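Local coordinates for FERM, ARHGEF and pleckstrin domain-containing protein 2 (Mus musculus, PDB 6D2K), which activates RAC1 as a guanine nucleotide exchange factor, takes part in class 3 semaphorin responses and actin remodelling, and is represented here by its FERM domain, at residues T118-A121 with N122-A125; A124-L127 with I128-L132; Y139-T142 with L143-H147; V278-H281 with T282-L286. All blocks are in the same frame, centred on the assembly; numbering follows the deposited sequence. Where two conformers were deposited one is given.

Contact 1: residues T118-A121 with N122-A125; sequences TCTA and NTAA
The carbonyl oxygen Thr120 O takes the N-H of Ala124 at 3.0 Å, with an N-H...O angle of 161°. This is the first i to i+4 bond of helix 121-136. Thr120 is the N-cap residue, just ahead of the helix, and offers its hydroxyl to one of the amides that the helix cannot pair internally. Thr120 OG1 accepts from Thr123 N at 3.4 Å, a weak bond. The hydroxyl can reach that amide because OG1 stands between the backbone N and the carbonyl carbon of its own residue (chi1 59°). The two threonine side chains cross at a slant, and Thr123 CB presses against Thr120 OG1 at 3.3 Å. One residue further on, Ala125 N bonds to Ala121 O at 3.1 Å, so the regular helix pattern is already running.

The apolar half of the cap comes from Cys119, one residue before the N-cap. Its sulfur lies against the backbone of the first turn, with SG 3.6 Å from Ala124 N and 3.9 Å from Ala124 CB. These are the positions that a hydrophobic staple joins across a helix start, here with small side chains.

The loop arriving from helix 98-113 thus turns into helix 121-136 within the FERM central domain. Cys119 also packs on Leu190 in a loop beyond helix 176-187, while Asn122 and Ala125 face Lys163 of helix 161-168.

Contact 2: residues A124-L127 with I128-L132; sequences AALL and ISHLL
Ser129 folds its hydroxyl back onto the preceding turn and donates from OG to Leu126 O at 2.7 Å, inside helix 121-136 of the FERM central domain, an all-helical lobe. That carbonyl oxygen is gripped twice, because the regular helix bond from His130 N reaches it as well, at 3.2 Å. The hydroxyl arrives well off the carbonyl axis, at a C=O...OG angle of 120°, and the amide comes in much straighter. Ser129 OG stands between its own backbone N and carbonyl carbon (chi1 74°), which brings it over the previous turn. It has a second partner in His171 NE2, so a buried hydroxyl is held from two directions.

The other polar contacts are backbone bonds from i+4 to i: Ile128 N to Ala124 O, Ser129 N to Ala125 O at 2.9 Å, and Leu131 N to Leu127 O at 3.0 Å.

The van der Waals contacts run along the helix. Leu126 lies beside His130, both pointing the same way; beyond them Leu126 meets Phe167 and Ile186, and the His130 ring stacks on that of His171. The Leu126 methyl CD1 also rests 3.7 Å from Ser129 OG. On another side of the helix Ile128 leans toward Tyr153, and its methylene CG1 passes within 3.2 Å of Ala124 O.

Contact 3: residues Y139-T142 with L143-H147; sequences YDET and LDREH
Leu143, Thr142 and Glu141 carry this first turn of helix 141-150, which opens with an aspartate N-cap. Asp140 OD2 accepts from Leu143 N at 2.9 Å, with an N-H...O angle of 157°; the amide meets that oxygen on its anti side, well out of the carboxylate plane. The same oxygen also lies 3.4 Å from Leu143 CB, so the cap covers the start of the side chain too.

Thr142 faces outward. Its carbonyl oxygen takes Glu146 N at 3.0 Å, and the two side chains lie alongside each other, with the methyl CG2 resting 3.7 Å from Glu146 OE2.

Glu141 adds a salt bridge. With CG opposite the backbone N (chi1 -175°) and the chain extended beyond it, the carboxylate runs beside the likewise extended Arg145. Glu141 OE2 uses its anti lone pair for Arg145 NE at 3.3 Å, and sits at the guanidinium edge close to its plane. Arg145 NH2 makes a second salt bridge, to Glu162 OE1 of helix 161-168. A methionine in place of Arg145 would probably leave both Glu141 and Glu162 without their positive partner and break the charged link to that helix.

On the inner side Asp144 OD2, hydrogen-bonded to His168 ND1, comes within 3.4 Å of Tyr139 CD2, the carboxylate turned 74° from the ring plane.

Contact 4: residues V278-H281 with T282-L286; sequences VEYH and TFFRL
The final turn of helix 267-284, the C-terminal helix of the FERM PH-like domain, brings His281 and Arg285 together as the chain leaves helical shape. Arg285 CB lies over one face of the His281 ring in a CH-pi contact, 3.9 Å from the ring centroid. With CG placed opposite the backbone N (chi1 173°), the imidazole projects out from the helix and turns one face to the residue a turn on. Behind the ring contact, Arg285 N makes a weak bond to His281 O, bent to an N-H...O angle of 127°, a sign of the helix ending here. An alanine replacing His281 is likely to leave Arg285 CB without its aromatic seat and Trp231, which meets the histidine edge-to-face, without its ring partner.

The helix belongs to a PH-like fold, in which a C-terminal helix packs against an antiparallel sheet. In its last turns Thr282 N bonds to Val278 O at 3.0 Å, Phe283 N to Glu279 O at 2.9 Å, and Phe284 N to Tyr280 O at 2.9 Å.

On another side Tyr280 and Phe284 run side by side, their planes inclined at 40° and the ring centroids 5.5 Å apart. They touch where Tyr280 CE1 meets Phe284 CE2 at 3.5 Å. Beyond that ring the Tyr280 hydroxyl is hydrogen-bonded to Lys86 O and Phe88 N, in the segment following strand 79-85. Phe283 stacks on Phe87 of the same segment, and its CD2 stands over the centre of the Phe284 ring.

Contacts 1 and 2 are successive parts of helix 121-136, its capped start and its middle, and share Ala124 and Ala125; their centres lie 9 Å apart. Contact 3 opens the next helix, 141-150, with its centre 13 Å from that of contact 2. The two meet through Leu132, whose CD2 packs 3.4 Å from His147 CD2. Helix 161-168 touches all three. Contact 4 stands apart in the PH-like lobe, its nearest atoms about 15 Å from contact 1 and about 27 Å from contact 3. The set therefore samples two lobes of the FERM domain.

Contact 1: residues T118-A121 with N122-A125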
loop_
_atom_site.group_PDB
_atom_site.type_symbol
_atom_site.label_atom_id
_atom_site.label_comp_id
_atom_site.label_asym_id
_atom_site.label_seq_id
_atom_site.Cartn_x
_atom_site.Cartn_y
_atom_site.Cartn_z
ATOM N N THR A 118 -3.980 -11.078 -2.431
ATOM C CA THR A 118 -4.576 -12.401 -2.526
ATOM C C THR A 118 -3.624 -13.362 -3.231
ATOM O O THR A 118 -2.720 -12.948 -3.956
ATOM C CB THR A 118 -5.993 -12.368 -3.138
ATOM O OG1 THR A 118 -6.004 -11.525 -4.293
ATOM C CG2 THR A 118 -6.996 -11.809 -2.123
ATOM N N CYS A 119 -3.804 -14.650 -2.971
ATOM C CA CYS A 119 -2.914 -15.679 -3.494
ATOM C C CYS A 119 -3.521 -17.018 -3.134
ATOM O O CYS A 119 -4.544 -17.068 -2.445
ATOM C CB CYS A 119 -1.512 -15.541 -2.892
ATOM S SG CYS A 119 -1.442 -15.483 -1.091
ATOM N N THR A 120 -2.897 -18.100 -3.592
ATOM C CA THR A 120 -3.417 -19.427 -3.310
ATOM C C THR A 120 -3.344 -19.720 -1.819
ATOM O O THR A 120 -2.602 -19.068 -1.084
ATOM C CB THR A 120 -2.660 -20.516 -4.093
ATOM O OG1 THR A 120 -1.261 -20.476 -3.755
ATOM C CG2 THR A 120 -2.826 -20.326 -5.592
ATOM N N ALA A 121 -4.118 -20.701 -1.370
ATOM C CA ALA A 121 -4.166 -21.060 0.039
ATOM C C ALA A 121 -2.798 -21.474 0.572
ATOM O O ALA A 121 -2.386 -21.038 1.652
ATOM C CB ALA A 121 -5.175 -22.170 0.265
ATOM N N ASN A 122 -2.088 -22.318 -0.170
ATOM C CA ASN A 122 -0.765 -22.735 0.285
ATOM C C ASN A 122 0.179 -21.555 0.373
ATOM O O ASN A 122 0.952 -21.440 1.322
ATOM C CB ASN A 122 -0.158 -23.818 -0.614
ATOM C CG ASN A 122 -0.552 -25.219 -0.192
ATOM O OD1 ASN A 122 -0.293 -25.634 0.932
ATOM N ND2 ASN A 122 -1.167 -25.959 -1.101
ATOM N N THR A 123 0.119 -20.670 -0.615
ATOM C CA THR A 123 1.022 -19.530 -0.612
ATOM C C THR A 123 0.763 -18.569 0.553
ATOM O O THR A 123 1.708 -18.017 1.150
ATOM C CB THR A 123 1.010 -18.810 -1.959
ATOM O OG1 THR A 123 1.441 -19.738 -2.955
ATOM C CG2 THR A 123 1.962 -17.617 -1.930
ATOM N N ALA A 124 -0.511 -18.366 0.883
ATOM C CA ALA A 124 -0.863 -17.540 2.029
ATOM C C ALA A 124 -0.286 -18.151 3.299
ATOM O O ALA A 124 0.298 -17.455 4.136
ATOM C CB ALA A 124 -2.380 -17.406 2.145
ATOM N N ALA A 125 -0.480 -19.459 3.437
ATOM C CA ALA A 125 0.006 -20.209 4.591
ATOM C C ALA A 125 1.527 -20.131 4.695
ATOM O O ALA A 125 2.093 -19.974 5.803
ATOM C CB ALA A 125 -0.438 -21.656 4.475
#

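Contact 2: residues A124-L127 with I128-L132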
loop_
_atom_site.group_PDB
_atom_site.type_symbol
_atom_site.label_atom_id
_atom_site.label_comp_id
_atom_site.label_asym_id
_atom_site.label_seq_id
_atom_site.Cartn_x
_atom_site.Cartn_y
_atom_site.Cartn_z
ATOM N N ALA A 124 -0.511 -18.366 0.883
ATOM C CA ALA A 124 -0.863 -17.540 2.029
ATOM C C ALA A 124 -0.286 -18.151 3.299
ATOM O O ALA A 124 0.298 -17.455 4.136
ATOM C CB ALA A 124 -2.380 -17.406 2.145
ATOM N N ALA A 125 -0.480 -19.459 3.437
ATOM C CA ALA A 125 0.006 -20.209 4.591
ATOM C C ALA A 125 1.527 -20.131 4.695
ATOM O O ALA A 125 2.093 -19.974 5.803
ATOM C CB ALA A 125 -0.438 -21.656 4.475
ATOM N N LEU A 126 2.196 -20.237 3.549
ATOM C CA LEU A 126 3.649 -20.111 3.517
ATOM C C LEU A 126 4.104 -18.712 3.945
ATOM O O LEU A 126 5.037 -18.570 4.737
ATOM C CB LEU A 126 4.178 -20.461 2.124
ATOM C CG LEU A 126 5.690 -20.395 1.939
ATOM C CD1 LEU A 126 6.390 -21.377 2.903
ATOM C CD2 LEU A 126 6.045 -20.680 0.477
ATOM N N LEU A 127 3.472 -17.672 3.414
ATOM C CA LEU A 127 3.774 -16.308 3.848
ATOM C C LEU A 127 3.639 -16.163 5.360
ATOM O O LEU A 127 4.533 -15.619 6.021
ATOM C CB LEU A 127 2.832 -15.299 3.162
ATOM C CG LEU A 127 3.214 -14.922 1.741
ATOM C CD1 LEU A 127 2.056 -14.174 1.070
ATOM C CD2 LEU A 127 4.465 -14.063 1.739
ATOM N N ILE A 128 2.511 -16.607 5.904
ATOM C CA ILE A 128 2.276 -16.486 7.337
ATOM C C ILE A 128 3.328 -17.267 8.117
ATOM O O ILE A 128 3.795 -16.798 9.146
ATOM C CB ILE A 128 0.866 -16.945 7.726
ATOM C CG1 ILE A 128 -0.167 -16.068 7.019
ATOM C CG2 ILE A 128 0.668 -16.876 9.244
ATOM C CD1 ILE A 128 -1.590 -16.593 7.131
ATOM N N SER A 129 3.732 -18.429 7.608
ATOM C CA SER A 129 4.731 -19.229 8.325
ATOM C C SER A 129 6.070 -18.491 8.463
ATOM O O SER A 129 6.767 -18.626 9.480
ATOM C CB SER A 129 4.916 -20.612 7.679
ATOM O OG SER A 129 5.632 -20.538 6.459
ATOM N N HIS A 130 6.439 -17.727 7.442
ATOM C CA HIS A 130 7.651 -16.911 7.518
ATOM C C HIS A 130 7.465 -15.725 8.450
ATOM O O HIS A 130 8.392 -15.357 9.191
ATOM C CB HIS A 130 8.107 -16.452 6.133
ATOM C CG HIS A 130 8.826 -17.521 5.368
ATOM N ND1 HIS A 130 8.329 -18.093 4.217
ATOM C CD2 HIS A 130 9.994 -18.152 5.630
ATOM C CE1 HIS A 130 9.179 -19.015 3.786
ATOM N NE2 HIS A 130 10.194 -19.067 4.630
ATOM N N LEU A 131 6.266 -15.145 8.443
ATOM C CA LEU A 131 5.970 -14.064 9.381
ATOM C C LEU A 131 6.063 -14.557 10.825
ATOM O O LEU A 131 6.598 -13.855 11.690
ATOM C CB LEU A 131 4.591 -13.450 9.098
ATOM C CG LEU A 131 4.479 -12.643 7.805
ATOM C CD1 LEU A 131 3.010 -12.364 7.454
ATOM C CD2 LEU A 131 5.267 -11.355 7.902
ATOM N N LEU A 132 5.571 -15.771 11.080
ATOM C CA LEU A 132 5.739 -16.393 12.401
ATOM C C LEU A 132 7.213 -16.579 12.742
ATOM O O LEU A 132 7.639 -16.275 13.852
ATOM C CB LEU A 132 5.009 -17.735 12.485
ATOM C CG LEU A 132 3.481 -17.715 12.490
ATOM C CD1 LEU A 132 2.964 -19.141 12.617
ATOM C CD2 LEU A 132 2.935 -16.842 13.615
#

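Contact 3: residues Y139-T142 with L143-H147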
loop_
_atom_site.group_PDB
_atom_site.type_symbol
_atom_site.label_atom_id
_atom_site.label_comp_id
_atom_site.label_asym_id
_atom_site.label_seq_id
_atom_site.Cartn_x
_atom_site.Cartn_y
_atom_site.Cartn_z
ATOM N N TYR A 139 9.445 -22.917 15.303
ATOM C CA TYR A 139 8.202 -23.620 15.539
ATOM C C TYR A 139 8.150 -24.324 16.886
ATOM O O TYR A 139 9.113 -24.973 17.319
ATOM C CB TYR A 139 8.004 -24.669 14.446
ATOM C CG TYR A 139 6.820 -25.583 14.673
ATOM C CD1 TYR A 139 6.984 -26.830 15.275
ATOM C CD2 TYR A 139 5.540 -25.208 14.281
ATOM C CE1 TYR A 139 5.905 -27.677 15.474
ATOM C CE2 TYR A 139 4.455 -26.047 14.484
ATOM C CZ TYR A 139 4.646 -27.279 15.082
ATOM O OH TYR A 139 3.571 -28.119 15.281
ATOM N N ASP A 140 7.007 -24.174 17.539
ATOM C CA ASP A 140 6.595 -25.047 18.618
ATOM C C ASP A 140 5.082 -25.070 18.560
ATOM O O ASP A 140 4.452 -24.021 18.423
ATOM C CB ASP A 140 7.062 -24.525 19.965
ATOM C CG ASP A 140 6.350 -25.195 21.100
ATOM O OD1 ASP A 140 6.569 -26.409 21.300
ATOM O OD2 ASP A 140 5.549 -24.527 21.773
ATOM N N GLU A 141 4.483 -26.251 18.641
ATOM C CA GLU A 141 3.049 -26.336 18.382
ATOM C C GLU A 141 2.245 -25.431 19.300
ATOM O O GLU A 141 1.374 -24.688 18.842
ATOM C CB GLU A 141 2.529 -27.772 18.459
ATOM C CG GLU A 141 1.058 -27.881 18.079
ATOM C CD GLU A 141 0.658 -29.277 17.654
ATOM O OE1 GLU A 141 1.482 -30.205 17.797
ATOM O OE2 GLU A 141 -0.482 -29.444 17.171
ATOM N N THR A 142 2.542 -25.480 20.594
ATOM C CA THR A 142 1.812 -24.688 21.569
ATOM C C THR A 142 2.033 -23.183 21.370
ATOM O O THR A 142 1.091 -22.398 21.405
ATOM C CB THR A 142 2.194 -25.091 23.009
ATOM O OG1 THR A 142 1.762 -26.434 23.256
ATOM C CG2 THR A 142 1.543 -24.169 24.017
ATOM N N LEU A 143 3.284 -22.793 21.167
ATOM C CA LEU A 143 3.632 -21.387 20.988
ATOM C C LEU A 143 2.927 -20.818 19.762
ATOM O O LEU A 143 2.380 -19.716 19.811
ATOM C CB LEU A 143 5.147 -21.240 20.832
ATOM C CG LEU A 143 5.711 -19.828 20.668
ATOM C CD1 LEU A 143 5.699 -19.116 22.006
ATOM C CD2 LEU A 143 7.133 -19.875 20.106
ATOM N N ASP A 144 2.945 -21.581 18.670
ATOM C CA ASP A 144 2.288 -21.159 17.424
ATOM C C ASP A 144 0.780 -21.003 17.609
ATOM O O ASP A 144 0.207 -20.000 17.207
ATOM C CB ASP A 144 2.555 -22.153 16.289
ATOM C CG ASP A 144 3.912 -21.950 15.619
ATOM O OD1 ASP A 144 4.901 -21.623 16.311
ATOM O OD2 ASP A 144 4.002 -22.159 14.391
ATOM N N ARG A 145 0.141 -22.012 18.197
ATOM C CA ARG A 145 -1.308 -21.980 18.376
ATOM C C ARG A 145 -1.755 -20.847 19.291
ATOM O O ARG A 145 -2.745 -20.177 19.017
ATOM C CB ARG A 145 -1.830 -23.327 18.882
ATOM C CG ARG A 145 -1.637 -24.453 17.876
ATOM C CD ARG A 145 -2.416 -25.702 18.253
ATOM N NE ARG A 145 -2.315 -26.722 17.214
ATOM C CZ ARG A 145 -3.157 -26.840 16.193
ATOM N NH1 ARG A 145 -4.176 -26.001 16.069
ATOM N NH2 ARG A 145 -2.981 -27.804 15.299
ATOM N N GLU A 146 -1.038 -20.623 20.386
ATOM C CA GLU A 146 -1.388 -19.512 21.254
ATOM C C GLU A 146 -1.190 -18.172 20.547
ATOM O O GLU A 146 -2.012 -17.267 20.675
ATOM C CB GLU A 146 -0.622 -19.568 22.585
ATOM C CG GLU A 146 -1.082 -20.698 23.495
ATOM C CD GLU A 146 -0.393 -20.695 24.862
ATOM O OE1 GLU A 146 0.376 -19.757 25.161
ATOM O OE2 GLU A 146 -0.624 -21.636 25.646
ATOM N N HIS A 147 -0.116 -18.052 19.778
ATOM C CA HIS A 147 0.144 -16.799 19.081
ATOM C C HIS A 147 -0.937 -16.521 18.037
ATOM O O HIS A 147 -1.412 -15.402 17.918
ATOM C CB HIS A 147 1.509 -16.828 18.412
ATOM C CG HIS A 147 1.824 -15.586 17.646
ATOM N ND1 HIS A 147 2.384 -14.469 18.228
ATOM C CD2 HIS A 147 1.659 -15.284 16.335
ATOM C CE1 HIS A 147 2.554 -13.533 17.309
ATOM N NE2 HIS A 147 2.120 -14.004 16.153
#

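Contact 4: residues V278-H281 with T282-L286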
loop_
_atom_site.group_PDB
_atom_site.type_symbol
_atom_site.label_atom_id
_atom_site.label_comp_id
_atom_site.label_asym_id
_atom_site.label_seq_id
_atom_site.Cartn_x
_atom_site.Cartn_y
_atom_site.Cartn_z
ATOM N N VAL A 278 0.450 9.771 -11.432
ATOM C CA VAL A 278 1.506 10.721 -11.736
ATOM C C VAL A 278 2.687 10.522 -10.785
ATOM O O VAL A 278 3.844 10.533 -11.204
ATOM C CB VAL A 278 0.996 12.162 -11.669
ATOM C CG1 VAL A 278 2.169 13.129 -11.754
ATOM C CG2 VAL A 278 -0.004 12.403 -12.801
ATOM N N GLU A 279 2.404 10.317 -9.504
ATOM C CA GLU A 279 3.479 10.089 -8.546
ATOM C C GLU A 279 4.279 8.809 -8.827
ATOM O O GLU A 279 5.502 8.815 -8.702
ATOM C CB GLU A 279 2.945 10.132 -7.117
ATOM C CG GLU A 279 2.500 11.540 -6.720
ATOM C CD GLU A 279 1.954 11.616 -5.315
ATOM O OE1 GLU A 279 1.664 10.560 -4.722
ATOM O OE2 GLU A 279 1.806 12.742 -4.811
ATOM N N TYR A 280 3.593 7.732 -9.209
ATOM C CA TYR A 280 4.256 6.483 -9.593
ATOM C C TYR A 280 5.162 6.670 -10.800
ATOM O O TYR A 280 6.313 6.195 -10.814
ATOM C CB TYR A 280 3.224 5.370 -9.850
ATOM C CG TYR A 280 3.152 4.349 -8.734
ATOM C CD1 TYR A 280 3.775 3.117 -8.856
ATOM C CD2 TYR A 280 2.472 4.624 -7.556
ATOM C CE1 TYR A 280 3.729 2.176 -7.828
ATOM C CE2 TYR A 280 2.416 3.678 -6.518
ATOM C CZ TYR A 280 3.043 2.461 -6.673
ATOM O OH TYR A 280 2.996 1.515 -5.647
ATOM N N HIS A 281 4.645 7.352 -11.810
ATOM C CA HIS A 281 5.453 7.612 -12.980
ATOM C C HIS A 281 6.720 8.370 -12.600
ATOM O O HIS A 281 7.809 8.002 -13.026
ATOM C CB HIS A 281 4.704 8.409 -14.042
ATOM C CG HIS A 281 5.595 8.810 -15.174
ATOM N ND1 HIS A 281 5.869 7.974 -16.235
ATOM C CD2 HIS A 281 6.346 9.919 -15.362
ATOM C CE1 HIS A 281 6.716 8.573 -17.054
ATOM N NE2 HIS A 281 7.018 9.756 -16.548
ATOM N N THR A 282 6.583 9.444 -11.829
ATOM C CA THR A 282 7.734 10.237 -11.408
ATOM C C THR A 282 8.736 9.408 -10.584
ATOM O O THR A 282 9.954 9.532 -10.749
ATOM C CB THR A 282 7.289 11.465 -10.575
ATOM O OG1 THR A 282 6.440 12.300 -11.373
ATOM C CG2 THR A 282 8.491 12.273 -10.110
ATOM N N PHE A 283 8.218 8.563 -9.699
ATOM C CA PHE A 283 9.076 7.755 -8.829
ATOM C C PHE A 283 9.884 6.715 -9.599
ATOM O O PHE A 283 11.072 6.512 -9.331
ATOM C CB PHE A 283 8.229 7.057 -7.750
ATOM C CG PHE A 283 9.032 6.466 -6.620
ATOM C CD1 PHE A 283 9.455 7.259 -5.569
ATOM C CD2 PHE A 283 9.341 5.110 -6.596
ATOM C CE1 PHE A 283 10.182 6.722 -4.516
ATOM C CE2 PHE A 283 10.078 4.564 -5.530
ATOM C CZ PHE A 283 10.492 5.364 -4.501
ATOM N N PHE A 284 9.238 6.051 -10.548
ATOM C CA PHE A 284 9.820 4.872 -11.190
ATOM C C PHE A 284 10.365 5.123 -12.586
ATOM O O PHE A 284 10.979 4.237 -13.175
ATOM C CB PHE A 284 8.805 3.726 -11.232
ATOM C CG PHE A 284 8.597 3.070 -9.899
ATOM C CD1 PHE A 284 9.628 2.352 -9.315
ATOM C CD2 PHE A 284 7.402 3.184 -9.214
ATOM C CE1 PHE A 284 9.475 1.760 -8.076
ATOM C CE2 PHE A 284 7.244 2.587 -7.974
ATOM C CZ PHE A 284 8.277 1.880 -7.403
ATOM N N ARG A 285 10.147 6.324 -13.106
ATOM C CA ARG A 285 10.584 6.663 -14.455
ATOM C C ARG A 285 11.395 7.957 -14.505
ATOM O O ARG A 285 11.167 8.884 -13.730
ATOM C CB ARG A 285 9.377 6.759 -15.385
ATOM C CG ARG A 285 9.009 5.450 -16.056
ATOM C CD ARG A 285 9.891 5.222 -17.280
ATOM N NE ARG A 285 9.709 3.913 -17.908
ATOM C CZ ARG A 285 9.602 2.761 -17.249
ATOM N NH1 ARG A 285 9.640 2.731 -15.922
ATOM N NH2 ARG A 285 9.449 1.629 -17.921
ATOM N N LEU A 286 12.348 8.006 -15.426
ATOM C CA LEU A 286 13.238 9.154 -15.560
ATOM C C LEU A 286 13.616 9.778 -14.223
ATOM O O LEU A 286 14.789 9.782 -13.844
ATOM C CB LEU A 286 12.627 10.202 -16.491
ATOM C CG LEU A 286 13.167 10.107 -17.916
ATOM C CD1 LEU A 286 14.424 10.951 -18.079
ATOM C CD2 LEU A 286 13.439 8.653 -18.263
#